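Local coordinates for protein spore germination lipase LipC (Metagenome, PDB 6NKD) that probably hydrolyses lipid esters as a GDSL-family lipase of the SGNH hydrolase clan, related to a lipase involved in spore germination, at residues Lys167-Tyr172 and Glu200-Ala205. Sequence-based numbering, arbitrary orientation.
Sequences KVIDTY and EKLRAA
Ile169 overlaps three residues of the segment 200-205, each through a different carbon. Its CG1 meets CD2 of Leu202 at 3.6 Å, the two side chains crossing at about a right angle, while CD1 reaches on to the methyl of Ala205, 3.7 Å from its CB. The remaining branch, CG2, lies anti to the backbone N and packs 3.6 Å from CG of Lys201; there the two side chains run past each other in opposite directions. Beyond CG the Lys201 chain bends at chi2 (65°), which carries CE beside the backbone O of Asp170, 4.0 Å away. Its ammonium and the Asp170 carboxylate do not pair, NZ and OD2 being 5.7 Å apart. Asp170 is the N-cap of helix 171-175: its OD1 accepts from Asn135 ND2 and, weakly, from Ala173 N.

Two residues before Ile169 on the strand, Lys167 stretches out beyond CG over Ala205. Its CD passes 3.9 Å from the Ala205 CB. Its NZ donates a 2.8 Å hydrogen bond to Ala205 O. The C=O...N angle is 135°, with the nitrogen tilted 24° from the carbonyl plane. With a leucine in its place the Ala205 carbonyl would probably lose this donor, and the long aliphatic stretch over the Ala205 methyl would be shortened.

The contact sets the C-terminal helix against strand 166-169, an outermost strand of the parallel sheet within this chain, away from the catalytic residues expected by similarity. Leu202 also touches Arg132 of the adjacent strand and Phe25 and Tyr29 of helix 25-37. Adhesion here is thus mainly apolar and centred on Ile169, with one charged donor gripping the Ala205 carbonyl near the C-terminal end of the helix, where a positive charge would probably be favoured by the helix dipole.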
loop_
_atom_site.group_PDB
_atom_site.type_symbol
_atom_site.label_atom_id
_atom_site.label_comp_id
_atom_site.label_asym_id
_atom_site.label_seq_id
_atom_site.Cartn_x
_atom_site.Cartn_y
_atom_site.Cartn_z
ATOM N N LYS A 167 19.567 -20.729 17.519
ATOM C CA LYS A 167 18.874 -20.310 18.727
ATOM C C LYS A 167 17.412 -20.040 18.414
ATOM O O LYS A 167 17.079 -19.524 17.342
ATOM C CB LYS A 167 19.512 -19.058 19.345
ATOM C CG LYS A 167 20.793 -19.325 20.122
ATOM C CD LYS A 167 21.072 -18.209 21.119
ATOM C CE LYS A 167 22.229 -18.563 22.037
ATOM N NZ LYS A 167 22.386 -17.570 23.134
ATOM N N VAL A 168 16.543 -20.395 19.355
ATOM C CA VAL A 168 15.112 -20.135 19.256
ATOM C C VAL A 168 14.797 -18.938 20.140
ATOM O O VAL A 168 14.989 -18.990 21.361
ATOM C CB VAL A 168 14.286 -21.363 19.667
ATOM C CG1 VAL A 168 12.802 -21.085 19.493
ATOM C CG2 VAL A 168 14.708 -22.577 18.855
ATOM N N ILE A 169 14.319 -17.860 19.529
ATOM C CA ILE A 169 14.081 -16.615 20.250
ATOM C C ILE A 169 12.721 -16.684 20.931
ATOM O O ILE A 169 11.708 -17.006 20.298
ATOM C CB ILE A 169 14.171 -15.414 19.296
ATOM C CG1 ILE A 169 15.520 -15.421 18.573
ATOM C CG2 ILE A 169 13.979 -14.111 20.054
ATOM C CD1 ILE A 169 16.717 -15.367 19.498
ATOM N N ASP A 170 12.696 -16.378 22.230
ATOM C CA ASP A 170 11.477 -16.483 23.031
ATOM C C ASP A 170 10.640 -15.223 22.827
ATOM O O ASP A 170 10.581 -14.324 23.671
ATOM C CB ASP A 170 11.820 -16.702 24.499
ATOM C CG ASP A 170 10.643 -17.217 25.303
ATOM O OD1 ASP A 170 9.545 -17.376 24.726
ATOM O OD2 ASP A 170 10.819 -17.470 26.514
ATOM N N THR A 171 9.982 -15.161 21.665
ATOM C CA THR A 171 9.078 -14.049 21.390
ATOM C C THR A 171 7.889 -14.055 22.340
ATOM O O THR A 171 7.330 -12.996 22.644
ATOM C CB THR A 171 8.582 -14.106 19.944
ATOM O OG1 THR A 171 9.544 -14.784 19.129
ATOM C CG2 THR A 171 8.368 -12.701 19.405
ATOM N N TYR A 172 7.491 -15.239 22.809
ATOM C CA TYR A 172 6.354 -15.348 23.717
ATOM C C TYR A 172 6.611 -14.589 25.013
ATOM O O TYR A 172 5.749 -13.843 25.492
ATOM C CB TYR A 172 6.058 -16.825 23.992
ATOM C CG TYR A 172 4.943 -17.082 24.982
ATOM C CD1 TYR A 172 3.625 -17.205 24.559
ATOM C CD2 TYR A 172 5.211 -17.221 26.339
ATOM C CE1 TYR A 172 2.606 -17.447 25.463
ATOM C CE2 TYR A 172 4.200 -17.462 27.246
ATOM C CZ TYR A 172 2.900 -17.574 26.805
ATOM O OH TYR A 172 1.893 -17.816 27.713
ATOM N N GLU A 200 15.451 -6.345 20.471
ATOM C CA GLU A 200 16.259 -6.419 21.685
ATOM C C GLU A 200 16.486 -7.866 22.102
ATOM O O GLU A 200 17.573 -8.224 22.571
ATOM C CB GLU A 200 15.587 -5.641 22.817
ATOM C CG GLU A 200 15.392 -4.163 22.542
ATOM C CD GLU A 200 14.442 -3.509 23.529
ATOM O OE1 GLU A 200 14.257 -4.064 24.634
ATOM O OE2 GLU A 200 13.876 -2.447 23.199
ATOM N N LYS A 201 15.468 -8.712 21.937
ATOM C CA LYS A 201 15.606 -10.120 22.289
ATOM C C LYS A 201 16.592 -10.830 21.371
ATOM O O LYS A 201 17.274 -11.767 21.800
ATOM C CB LYS A 201 14.239 -10.800 22.241
ATOM C CG LYS A 201 14.151 -12.089 23.034
ATOM C CD LYS A 201 14.326 -11.835 24.521
ATOM C CE LYS A 201 13.998 -13.081 25.331
ATOM N NZ LYS A 201 14.219 -12.878 26.789
ATOM N N LEU A 202 16.681 -10.399 20.111
ATOM C CA LEU A 202 17.644 -10.992 19.190
ATOM C C LEU A 202 19.068 -10.588 19.548
ATOM O O LEU A 202 19.974 -11.429 19.559
ATOM C CB LEU A 202 17.313 -10.587 17.755
ATOM C CG LEU A 202 16.116 -11.277 17.100
ATOM C CD1 LEU A 202 15.568 -10.432 15.968
ATOM C CD2 LEU A 202 16.518 -12.645 16.584
ATOM N N ARG A 203 19.285 -9.303 19.838
ATOM C CA ARG A 203 20.608 -8.850 20.253
ATOM C C ARG A 203 21.037 -9.515 21.554
ATOM O O ARG A 203 22.226 -9.804 21.742
ATOM C CB ARG A 203 20.615 -7.325 20.390
ATOM C CG ARG A 203 21.253 -6.809 21.672
ATOM C CD ARG A 203 21.096 -5.306 21.816
ATOM N NE ARG A 203 21.996 -4.567 20.937
ATOM C CZ ARG A 203 22.103 -3.242 20.923
ATOM N NH1 ARG A 203 22.949 -2.653 20.090
ATOM N NH2 ARG A 203 21.363 -2.506 21.740
ATOM N N ALA A 204 20.085 -9.781 22.451
ATOM C CA ALA A 204 20.402 -10.435 23.713
ATOM C C ALA A 204 20.857 -11.874 23.517
ATOM O O ALA A 204 21.558 -12.413 24.380
ATOM C CB ALA A 204 19.190 -10.395 24.644
ATOM N N ALA A 205 20.479 -12.505 22.404
ATOM C CA ALA A 205 20.851 -13.892 22.160
ATOM C C ALA A 205 22.325 -14.063 21.821
ATOM O O ALA A 205 22.798 -15.202 21.767
ATOM C CB ALA A 205 19.997 -14.474 21.033
#